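Local coordinates for COG1633: Uncharacterized conserved protein (Magnetospirillum magnetotacticum, PDB 2OH3) that is of uncharacterised function but binds zinc within a rubrerythrin-like, ferritin-type four-helix bundle, consistent with a metal-dependent role, at residues A[5-10]-A[64-69]; A[26-31]-A[42-47]; A[74-79]-A[99-104]; A[93-98]-A[144-149]. All blocks are in the same frame, centred on the assembly; numbering follows the deposited sequence. Where two conformers were deposited one is given.

The four contacts lie along a four-helix bundle of helices 6-33, 37-61, 94-118 and 122-148. Contact 2 joins helices 6-33 and 37-61 and is nested along the chain inside the loop that contact 1 closes; both use helix 6-33, but their centres lie about 28 Å apart, on opposite sides of the chain's centre. Contact 3 follows in the segment linking helix 37-61 to helix 94-118. It shares helix 94-118 with contact 4, and their segments alternate along the chain. Contacts 2, 3 and 4 touch one another, with centres about 13 to 14 Å apart, forming a continuous packed region, whereas contact 1 meets only contact 3, through L69 and Y74.

Contact 1 of 4, residues A[5-10]-A[64-69]; sequences TLAEFL and LELPKL
The first turn of helix 6-33, in a ferritin-like four-helix bundle, is lined by the extended chain that leaves helix 37-61, with A7 lying against L64, L66 and P67. The small methyl of A7 points at this chain, and its CB stands 3.7 Å from the carbonyl O of E65. The CD2 methyl of L66 comes within 3.3 Å of A7 O and also touches L10 CB. P67 adds its ring, with CD near A7 O and CG 3.9 Å from E8 CG, where the two side chains cross at about a right angle. At the other end, CD1 of L64 touches both L6 and L10, 4.1 Å from L6 CG and 4.0 Å from L10 CD1. With its CG anti to the carbonyl carbon (chi1 -65°), L10 keeps its chain on this side, and it also packs on I57 and R60 of helix 37-61.

The helix start is fixed by polar bonds of its own. E8 N donates to T5 OG1 at 3.2 Å, while T5 N donates to E8 OE1 at 3.0 Å, meeting that oxygen on its anti side. Apolar packing across the segments thus accompanies a reciprocal pair of bonds within one of them, a capping box, a standard motif of helix N-termini, here at the start of helix 6-33.

Contact 2 of 4, residues A[26-31]-A[42-47]; sequences ELADMM and VFRDMA
F43 and R44, neighbours on helix 37-61, divide the facing surface of helix 6-33 between them: the ring packs against L27 and M31, and the guanidinium lies over A28. The two helical segments run antiparallel, their axes 8.3 Å apart at closest approach, and A28 allows this spacing by presenting only a methyl group. L27 covers one face of the F43 ring, its CB 4.0 Å from the ring centroid in a CH-pi contact. M31, a selenomethionine, comes instead to the ring's edge, with CG 3.5 Å from CE2 of F43. The ring is therefore held in two directions, and A97 of helix 94-118 adds a further neighbour.

R44 turns the other way. A bend at chi2 (-77°) folds its chain across A28, whose CB sits 3.2 Å from CZ of R44, over the centre of the flat guanidinium. The edge of that group faces D29, whose OD1 takes both terminal nitrogens: NH2 of R44 lies 3.0 Å from it and NH1 of R44 3.2 Å. OD1 is almost in the guanidinium plane, but the carboxylate plane is turned 60° from it, an end-on grip on one oxygen. A leucine in place of R44 would probably leave D29 without its charged mate and uncover the methyl of A28.

Chemically, the contact grades from an aromatic and aliphatic interior, with the side chain of F43 about 10 Å from the bound zinc ion, to an ion pair at its partly exposed margin, where opposite charges tie the first two helices together.

Contact 3 of 4, residues A[74-79]-A[99-104]; sequences YRWKTP and RYARDN
W76 of the crossover chain lies flat against N104 of helix 94-118. The indole and amide planes are only 8° apart and stacked, and CB of N104 sits 3.5 Å from the centroid of the five-membered ring. The carbonyl end of the same amide reaches past the ring to the backbone, where K77 N donates to N104 OD1 at 3.0 Å with a fairly straight bond. Y100 meets W76 differently. The indole directs its edge toward the tyrosine face in an offset edge-to-face pair, with CE3 of W76 3.6 Å from CE2 of Y100. The phenol is held at its tip as well, since Y100 OH donates to K77 O at 3.1 Å, and P79 CB makes an off-centre CH-pi contact with the Y100 ring.

One turn of helix positions the amide. N104 ND2 donates to Y100 O at 2.8 Å, and N104 N reaches this carbonyl from the opposite face, so a single oxygen receives two donors. This fixes the rotation of the amide and leaves OD1 directed at K77. Y100, with CG anti to the backbone N (chi1 174°), extends toward the crossover chain. Further out, E19 accepts from W76 N, and Y24 of helix 6-33 meets the indole edge-to-face.

K77 thus contributes both its backbone N-H and its carbonyl to side chains of one helix, which satisfies polar groups of a segment without regular structure. The side chain of W76 lies about 7 Å from the zinc ion, so this polar grip lies near the metal site.

Contact 4 of 4, residues A[93-98]-A[144-149]; sequences TPYHAL and KWIEKT
L98 of helix 94-118 reaches across to the end of helix 122-148, where its side chain meets I146, W145 and T149 in turn. CB begins against I146, 3.8 Å from CG1. CG, anti to the carbonyl carbon (chi1 -75°), carries the two methyls out toward the end of helix 122-148. The CD2 methyl goes to W145, 4.1 Å from its CB, while CD1 meets T149 tip to tip, 3.3 Å from OG1.

That hydroxyl has a polar partner within its own helix end: T149 OG1 donates to W145 O at 2.7 Å, approaching from well above the carbonyl plane. The bond turns the other branch of T149 toward helix 94-118, where CG2 rests 3.8 Å from the backbone N of Y95 and also touches CB of P94. Beside it, the side chain of Y95 crosses that of I146 at about a right angle, with CE1 3.8 Å from CG2 of the isoleucine. An alanine at T149 would lose both branches, so W145 O is likely to be left without its hydroxyl donor and a gap to open beside P94 and Y95.

The two helical segments run antiparallel, at an angle of 161° between their directions, their axes 9.8 Å apart at closest approach. The start of one helix is thereby matched with the close of the other. P94 and A97 also touch helices 6-33 and 37-61, W145 packs on D38 and V42 of helix 37-61, and I146 also touches R99 and R102, placing the contact at one end of the all-helical bundle.

Contact 1 of 4, residues A[5-10]-A[64-69]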
# COMPACT_ATOMS: atom_id res chain seq x y z
N THR A 5 1.76 20.66 -11.75
CA THR A 5 0.57 21.25 -12.35
C THR A 5 -0.64 21.10 -11.44
O THR A 5 -0.65 20.24 -10.56
CB THR A 5 0.19 20.66 -13.74
OG1 THR A 5 -0.24 19.31 -13.62
CG2 THR A 5 1.36 20.78 -14.77
N LEU A 6 -1.68 21.90 -11.66
CA LEU A 6 -2.86 21.80 -10.83
C LEU A 6 -3.56 20.44 -10.98
O LEU A 6 -4.09 19.92 -10.02
CB LEU A 6 -3.84 22.95 -11.13
CG LEU A 6 -5.08 23.01 -10.21
CD1 LEU A 6 -4.73 23.21 -8.74
CD2 LEU A 6 -6.00 24.16 -10.70
N ALA A 7 -3.58 19.89 -12.19
CA ALA A 7 -4.17 18.54 -12.41
C ALA A 7 -3.45 17.48 -11.60
O ALA A 7 -4.08 16.63 -10.95
CB ALA A 7 -4.13 18.16 -13.87
N GLU A 8 -2.12 17.55 -11.68
CA GLU A 8 -1.25 16.67 -10.93
C GLU A 8 -1.43 16.85 -9.44
O GLU A 8 -1.52 15.86 -8.73
CB GLU A 8 0.22 16.90 -11.31
CG GLU A 8 0.56 16.39 -12.69
CD GLU A 8 1.95 16.79 -13.13
OE1 GLU A 8 2.46 17.86 -12.72
OE2 GLU A 8 2.55 16.01 -13.88
N PHE A 9 -1.50 18.10 -8.99
CA PHE A 9 -1.71 18.39 -7.56
C PHE A 9 -3.05 17.83 -7.05
O PHE A 9 -3.10 17.13 -6.03
CB PHE A 9 -1.61 19.88 -7.27
CG PHE A 9 -1.81 20.24 -5.81
CD1 PHE A 9 -0.77 20.18 -4.91
CD2 PHE A 9 -3.05 20.65 -5.35
CE1 PHE A 9 -0.95 20.52 -3.60
CE2 PHE A 9 -3.25 20.96 -4.03
CZ PHE A 9 -2.21 20.92 -3.17
N LEU A 10 -4.13 18.10 -7.78
CA LEU A 10 -5.44 17.61 -7.39
C LEU A 10 -5.50 16.07 -7.41
O LEU A 10 -6.11 15.49 -6.53
CB LEU A 10 -6.52 18.22 -8.27
CG LEU A 10 -6.65 19.75 -8.10
CD1 LEU A 10 -7.72 20.25 -9.05
CD2 LEU A 10 -6.95 20.15 -6.64
N LEU A 64 -10.87 19.21 -14.58
CA LEU A 64 -9.63 18.78 -15.18
C LEU A 64 -9.55 17.28 -15.47
O LEU A 64 -10.13 16.47 -14.78
CB LEU A 64 -8.48 19.20 -14.29
CG LEU A 64 -8.35 20.71 -14.00
CD1 LEU A 64 -7.23 20.97 -12.98
CD2 LEU A 64 -8.08 21.51 -15.24
N GLU A 65 -8.80 16.94 -16.51
CA GLU A 65 -8.43 15.57 -16.76
C GLU A 65 -7.28 15.25 -15.82
O GLU A 65 -6.20 15.86 -15.91
CB GLU A 65 -8.00 15.39 -18.21
CG GLU A 65 -8.07 13.97 -18.68
CD GLU A 65 -7.25 13.74 -19.92
OE1 GLU A 65 -7.14 14.67 -20.76
OE2 GLU A 65 -6.72 12.62 -20.04
N LEU A 66 -7.50 14.31 -14.89
CA LEU A 66 -6.47 14.03 -13.88
C LEU A 66 -5.57 12.88 -14.34
O LEU A 66 -6.05 11.95 -14.97
CB LEU A 66 -7.13 13.67 -12.55
CG LEU A 66 -7.96 14.71 -11.79
CD1 LEU A 66 -8.30 14.20 -10.41
CD2 LEU A 66 -7.27 16.07 -11.67
N PRO A 67 -4.25 12.95 -14.03
CA PRO A 67 -3.42 11.80 -14.33
C PRO A 67 -3.65 10.70 -13.32
O PRO A 67 -3.97 10.97 -12.16
CB PRO A 67 -1.98 12.36 -14.24
CG PRO A 67 -2.07 13.52 -13.31
CD PRO A 67 -3.49 14.05 -13.41
N LYS A 68 -3.55 9.47 -13.79
CA LYS A 68 -3.53 8.29 -12.93
C LYS A 68 -2.14 8.24 -12.30
O LYS A 68 -1.13 8.30 -13.00
CB LYS A 68 -3.81 7.02 -13.77
CG LYS A 68 -3.75 5.70 -12.98
CD LYS A 68 -4.08 4.50 -13.86
N LEU A 69 -2.11 8.18 -10.97
CA LEU A 69 -0.88 8.12 -10.19
C LEU A 69 -0.50 6.69 -9.88
O LEU A 69 -1.35 5.80 -9.86
CB LEU A 69 -1.10 8.81 -8.84
CG LEU A 69 -1.52 10.26 -8.86
CD1 LEU A 69 -1.45 10.76 -7.44
CD2 LEU A 69 -0.61 11.07 -9.76

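Contact 2 of 4, residues A[26-31]-A[42-47]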
# COMPACT_ATOMS: atom_id res chain seq x y z
N GLU A 26 -9.70 1.58 9.00
CA GLU A 26 -9.01 0.35 9.38
C GLU A 26 -8.43 0.45 10.79
O GLU A 26 -8.64 -0.44 11.62
CB GLU A 26 -7.95 0.10 8.29
CG GLU A 26 -7.14 -1.08 8.40
CD GLU A 26 -6.33 -1.29 7.10
OE1 GLU A 26 -5.30 -0.60 6.93
OE2 GLU A 26 -6.73 -2.13 6.25
N LEU A 27 -7.74 1.54 11.09
CA LEU A 27 -7.22 1.76 12.43
C LEU A 27 -8.34 1.94 13.47
O LEU A 27 -8.22 1.42 14.59
CB LEU A 27 -6.25 2.97 12.47
CG LEU A 27 -4.93 2.91 11.70
CD1 LEU A 27 -4.30 4.29 11.74
CD2 LEU A 27 -3.97 1.88 12.25
N ALA A 28 -9.41 2.65 13.11
CA ALA A 28 -10.57 2.81 14.00
C ALA A 28 -11.12 1.43 14.37
O ALA A 28 -11.36 1.14 15.53
CB ALA A 28 -11.65 3.63 13.30
N ASP A 29 -11.29 0.59 13.37
CA ASP A 29 -11.84 -0.74 13.54
C ASP A 29 -11.02 -1.55 14.50
O ASP A 29 -11.57 -2.30 15.33
CB ASP A 29 -11.94 -1.48 12.20
CG ASP A 29 -13.12 -1.02 11.36
OD1 ASP A 29 -13.98 -0.26 11.83
OD2 ASP A 29 -13.21 -1.42 10.20
N MSE A 30 -9.70 -1.44 14.37
CA MSE A 30 -8.81 -2.18 15.24
C MSE A 30 -8.81 -1.66 16.66
O MSE A 30 -8.75 -2.46 17.61
CB MSE A 30 -7.40 -2.16 14.73
CG MSE A 30 -7.13 -3.32 13.85
SE MSE A 30 -5.26 -3.49 13.73
CE MSE A 30 -5.10 -1.93 12.70
N MSE A 31 -8.89 -0.34 16.82
CA MSE A 31 -8.96 0.24 18.15
C MSE A 31 -10.24 -0.23 18.85
O MSE A 31 -10.21 -0.67 20.00
CB MSE A 31 -8.90 1.76 18.09
CG MSE A 31 -7.54 2.35 17.65
SE MSE A 31 -6.04 1.74 18.68
CE MSE A 31 -5.40 0.47 17.51
N VAL A 42 -10.68 9.10 17.75
CA VAL A 42 -9.74 9.99 17.09
C VAL A 42 -9.64 9.62 15.59
O VAL A 42 -9.65 10.49 14.71
CB VAL A 42 -8.29 9.89 17.73
CG1 VAL A 42 -7.24 10.51 16.83
CG2 VAL A 42 -8.25 10.54 19.10
N PHE A 43 -9.54 8.33 15.32
CA PHE A 43 -9.46 7.81 13.95
C PHE A 43 -10.78 7.88 13.15
O PHE A 43 -10.76 8.04 11.91
CB PHE A 43 -8.96 6.37 13.95
CG PHE A 43 -7.57 6.18 14.53
CD1 PHE A 43 -6.61 7.16 14.40
CD2 PHE A 43 -7.22 4.99 15.17
CE1 PHE A 43 -5.37 6.97 14.91
CE2 PHE A 43 -5.97 4.83 15.72
CZ PHE A 43 -5.06 5.79 15.58
N ARG A 44 -11.92 7.78 13.82
CA ARG A 44 -13.17 8.04 13.11
C ARG A 44 -13.24 9.50 12.66
O ARG A 44 -13.70 9.80 11.56
CB ARG A 44 -14.39 7.68 13.92
CG ARG A 44 -14.46 6.26 14.27
CD ARG A 44 -14.91 5.37 13.13
NE ARG A 44 -15.01 4.04 13.70
CZ ARG A 44 -14.79 2.89 13.08
NH1 ARG A 44 -14.48 2.86 11.77
NH2 ARG A 44 -14.88 1.77 13.81
N ASP A 45 -12.77 10.41 13.51
CA ASP A 45 -12.82 11.84 13.25
C ASP A 45 -11.98 12.14 12.01
O ASP A 45 -12.41 12.84 11.08
CB ASP A 45 -12.30 12.57 14.48
CG ASP A 45 -12.44 14.09 14.42
OD1 ASP A 45 -13.49 14.62 13.99
OD2 ASP A 45 -11.46 14.75 14.84
N MSE A 46 -10.80 11.56 11.99
CA MSE A 46 -9.87 11.72 10.88
C MSE A 46 -10.41 11.15 9.58
O MSE A 46 -10.23 11.76 8.52
CB MSE A 46 -8.52 11.08 11.22
CG MSE A 46 -7.61 11.73 12.33
SE MSE A 46 -7.05 13.59 11.90
CE MSE A 46 -6.53 13.42 10.46
N ALA A 47 -11.05 9.98 9.64
CA ALA A 47 -11.61 9.34 8.47
C ALA A 47 -12.72 10.24 7.93
O ALA A 47 -12.94 10.32 6.73
CB ALA A 47 -12.17 7.97 8.80

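Contact 3 of 4, residues A[74-79]-A[99-104]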
# COMPACT_ATOMS: atom_id res chain seq x y z
N TYR A 74 1.18 7.82 -3.32
CA TYR A 74 0.14 8.27 -2.38
C TYR A 74 -0.13 7.30 -1.23
O TYR A 74 -0.64 7.72 -0.23
CB TYR A 74 -1.18 8.63 -3.13
CG TYR A 74 -1.78 7.42 -3.83
CD1 TYR A 74 -2.54 6.51 -3.10
CD2 TYR A 74 -1.52 7.14 -5.18
CE1 TYR A 74 -3.04 5.38 -3.68
CE2 TYR A 74 -2.06 5.99 -5.78
CZ TYR A 74 -2.81 5.13 -5.00
OH TYR A 74 -3.36 3.99 -5.48
N ARG A 75 0.18 6.01 -1.38
CA ARG A 75 -0.06 5.05 -0.29
C ARG A 75 0.71 5.39 0.99
O ARG A 75 1.87 5.80 0.94
CB ARG A 75 0.30 3.64 -0.70
CG ARG A 75 -0.72 2.95 -1.55
CD ARG A 75 -0.29 1.55 -1.80
NE ARG A 75 -1.37 0.78 -2.39
CZ ARG A 75 -1.33 -0.52 -2.57
NH1 ARG A 75 -0.24 -1.19 -2.31
NH2 ARG A 75 -2.37 -1.15 -3.10
N TRP A 76 0.09 5.18 2.14
CA TRP A 76 0.84 5.15 3.39
C TRP A 76 1.96 4.13 3.34
O TRP A 76 1.85 3.08 2.68
CB TRP A 76 -0.10 4.84 4.56
CG TRP A 76 -1.01 5.96 4.92
CD1 TRP A 76 -1.44 6.99 4.11
CD2 TRP A 76 -1.68 6.14 6.17
NE1 TRP A 76 -2.31 7.81 4.81
CE2 TRP A 76 -2.49 7.29 6.06
CE3 TRP A 76 -1.67 5.44 7.38
CZ2 TRP A 76 -3.24 7.78 7.11
CZ3 TRP A 76 -2.42 5.93 8.43
CH2 TRP A 76 -3.20 7.09 8.29
N LYS A 77 3.06 4.45 4.02
CA LYS A 77 4.23 3.56 4.11
C LYS A 77 3.78 2.30 4.83
O LYS A 77 2.91 2.34 5.66
CB LYS A 77 5.36 4.26 4.90
CG LYS A 77 6.79 3.93 4.49
CD LYS A 77 7.79 4.06 5.71
CE LYS A 77 9.25 3.71 5.36
NZ LYS A 77 9.91 4.61 4.32
N THR A 78 4.34 1.15 4.49
CA THR A 78 3.96 -0.06 5.22
C THR A 78 4.60 0.07 6.62
O THR A 78 5.70 0.60 6.75
CB THR A 78 4.39 -1.39 4.50
OG1 THR A 78 5.81 -1.45 4.38
CG2 THR A 78 3.75 -1.51 3.08
N PRO A 79 3.90 -0.39 7.66
CA PRO A 79 4.39 -0.25 9.04
C PRO A 79 5.53 -1.24 9.33
O PRO A 79 5.84 -2.06 8.49
CB PRO A 79 3.15 -0.58 9.88
CG PRO A 79 2.37 -1.55 9.03
CD PRO A 79 2.59 -1.09 7.61
N ARG A 99 1.27 6.55 16.26
CA ARG A 99 2.55 6.89 15.66
C ARG A 99 2.59 6.58 14.17
O ARG A 99 3.20 7.31 13.43
CB ARG A 99 3.67 6.16 16.36
CG ARG A 99 4.01 6.84 17.72
CD ARG A 99 5.39 6.51 18.29
NE ARG A 99 6.53 7.03 17.54
CZ ARG A 99 6.86 8.32 17.39
NH1 ARG A 99 6.11 9.32 17.88
NH2 ARG A 99 7.95 8.63 16.70
N TYR A 100 1.98 5.47 13.77
CA TYR A 100 1.88 5.09 12.36
C TYR A 100 1.06 6.15 11.62
O TYR A 100 1.41 6.64 10.51
CB TYR A 100 1.17 3.70 12.27
CG TYR A 100 0.87 3.24 10.85
CD1 TYR A 100 1.88 3.14 9.91
CD2 TYR A 100 -0.42 2.90 10.46
CE1 TYR A 100 1.63 2.75 8.61
CE2 TYR A 100 -0.68 2.49 9.16
CZ TYR A 100 0.36 2.41 8.25
OH TYR A 100 0.14 2.00 6.97
N ALA A 101 -0.05 6.52 12.23
CA ALA A 101 -0.92 7.53 11.60
C ALA A 101 -0.19 8.84 11.48
O ALA A 101 -0.16 9.48 10.44
CB ALA A 101 -2.21 7.72 12.43
N ARG A 102 0.47 9.25 12.56
CA ARG A 102 1.27 10.45 12.54
C ARG A 102 2.36 10.50 11.44
O ARG A 102 2.54 11.53 10.82
CB ARG A 102 1.92 10.65 13.89
CG ARG A 102 2.66 11.95 13.99
CD ARG A 102 3.41 11.96 15.30
NE ARG A 102 4.33 13.09 15.34
CZ ARG A 102 5.65 13.00 15.23
NH1 ARG A 102 6.24 11.81 15.07
NH2 ARG A 102 6.38 14.11 15.26
N ASP A 103 3.15 9.43 11.32
CA ASP A 103 4.12 9.29 10.23
C ASP A 103 3.58 9.62 8.85
O ASP A 103 4.18 10.36 8.08
CB ASP A 103 4.65 7.87 10.18
CG ASP A 103 5.73 7.61 11.18
OD1 ASP A 103 6.15 8.59 11.87
OD2 ASP A 103 6.09 6.42 11.33
N ASN A 104 2.41 9.09 8.56
CA ASN A 104 1.79 9.31 7.28
C ASN A 104 1.09 10.65 7.12
O ASN A 104 1.04 11.17 6.02
CB ASN A 104 0.92 8.11 6.99
CG ASN A 104 1.75 6.90 6.78
OD1 ASN A 104 2.41 6.80 5.76
ND2 ASN A 104 1.80 5.98 7.77

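Contact 4 of 4, residues A[93-98]-A[144-149]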
# COMPACT_ATOMS: atom_id res chain seq x y z
N THR A 93 -2.06 -1.83 19.40
CA THR A 93 -1.88 -1.00 20.57
C THR A 93 -2.01 0.46 20.18
O THR A 93 -1.45 0.88 19.17
CB THR A 93 -0.51 -1.19 21.24
OG1 THR A 93 0.49 -0.50 20.49
CG2 THR A 93 -0.12 -2.62 21.30
N PRO A 94 -2.72 1.27 20.99
CA PRO A 94 -2.88 2.68 20.64
C PRO A 94 -1.61 3.46 20.37
O PRO A 94 -1.57 4.24 19.44
CB PRO A 94 -3.61 3.26 21.86
CG PRO A 94 -4.33 2.17 22.42
CD PRO A 94 -3.46 0.94 22.22
N TYR A 95 -0.56 3.24 21.15
CA TYR A 95 0.68 3.96 20.94
C TYR A 95 1.22 3.74 19.50
O TYR A 95 1.64 4.71 18.83
CB TYR A 95 1.74 3.54 21.97
CG TYR A 95 3.07 4.24 21.79
CD1 TYR A 95 3.19 5.61 22.00
CD2 TYR A 95 4.21 3.53 21.42
CE1 TYR A 95 4.40 6.27 21.83
CE2 TYR A 95 5.43 4.17 21.26
CZ TYR A 95 5.52 5.54 21.46
OH TYR A 95 6.72 6.18 21.30
N HIS A 96 1.19 2.49 19.04
CA HIS A 96 1.73 2.17 17.72
C HIS A 96 0.84 2.62 16.55
O HIS A 96 1.35 3.03 15.51
CB HIS A 96 2.03 0.68 17.63
CG HIS A 96 3.21 0.25 18.45
ND1 HIS A 96 3.23 -0.93 19.17
CD2 HIS A 96 4.41 0.84 18.66
CE1 HIS A 96 4.39 -1.04 19.78
NE2 HIS A 96 5.13 0.02 19.49
N ALA A 97 -0.47 2.59 16.72
CA ALA A 97 -1.38 3.04 15.68
C ALA A 97 -1.28 4.56 15.50
O ALA A 97 -1.22 5.07 14.35
CB ALA A 97 -2.80 2.59 16.00
N LEU A 98 -1.23 5.28 16.61
CA LEU A 98 -1.14 6.72 16.57
C LEU A 98 0.15 7.19 15.91
O LEU A 98 0.15 8.17 15.18
CB LEU A 98 -1.21 7.31 17.97
CG LEU A 98 -2.48 7.39 18.78
CD1 LEU A 98 -2.15 7.68 20.27
CD2 LEU A 98 -3.41 8.47 18.22
N LYS A 144 -0.18 15.41 20.77
CA LYS A 144 -0.83 15.59 22.07
C LYS A 144 -1.42 14.28 22.57
O LYS A 144 -1.39 13.98 23.76
CB LYS A 144 -1.93 16.67 21.98
CG LYS A 144 -1.37 18.09 21.91
CD LYS A 144 -2.40 19.11 21.44
CE LYS A 144 -1.92 20.55 21.67
NZ LYS A 144 -2.90 21.57 21.15
N TRP A 145 -1.94 13.48 21.64
CA TRP A 145 -2.46 12.16 21.99
C TRP A 145 -1.37 11.20 22.39
O TRP A 145 -1.48 10.51 23.40
CB TRP A 145 -3.30 11.59 20.84
CG TRP A 145 -4.69 12.01 21.03
CD1 TRP A 145 -5.30 13.12 20.50
CD2 TRP A 145 -5.64 11.39 21.89
NE1 TRP A 145 -6.59 13.21 20.97
CE2 TRP A 145 -6.83 12.16 21.83
CE3 TRP A 145 -5.63 10.23 22.69
CZ2 TRP A 145 -7.99 11.81 22.55
CZ3 TRP A 145 -6.78 9.89 23.41
CH2 TRP A 145 -7.94 10.67 23.33
N ILE A 146 -0.31 11.17 21.60
CA ILE A 146 0.81 10.29 21.85
C ILE A 146 1.37 10.59 23.25
O ILE A 146 1.61 9.68 24.02
CB ILE A 146 1.85 10.41 20.69
CG1 ILE A 146 1.32 9.71 19.44
CG2 ILE A 146 3.19 9.78 21.04
CD1 ILE A 146 1.93 10.19 18.18
N GLU A 147 1.52 11.87 23.59
CA GLU A 147 1.91 12.29 24.95
C GLU A 147 1.11 11.64 26.09
O GLU A 147 1.67 11.21 27.08
CB GLU A 147 1.69 13.80 25.10
CG GLU A 147 2.78 14.68 24.61
CD GLU A 147 2.75 16.02 25.32
OE1 GLU A 147 1.97 16.90 24.88
OE2 GLU A 147 3.48 16.18 26.33
N LYS A 148 -0.21 11.59 25.95
CA LYS A 148 -1.09 11.11 27.01
C LYS A 148 -1.31 9.58 26.95
O LYS A 148 -1.93 8.98 27.84
CB LYS A 148 -2.43 11.87 26.94
CG LYS A 148 -2.29 13.40 27.07
CD LYS A 148 -2.02 13.83 28.53
CE LYS A 148 -1.50 15.29 28.68
NZ LYS A 148 -0.07 15.38 29.18
N THR A 149 -0.78 8.96 25.91
CA THR A 149 -1.02 7.55 25.65
C THR A 149 0.06 6.69 26.32
O THR A 149 1.23 6.84 26.01
CB THR A 149 -1.02 7.28 24.14
OG1 THR A 149 -2.16 7.93 23.54
CG2 THR A 149 -1.11 5.81 23.87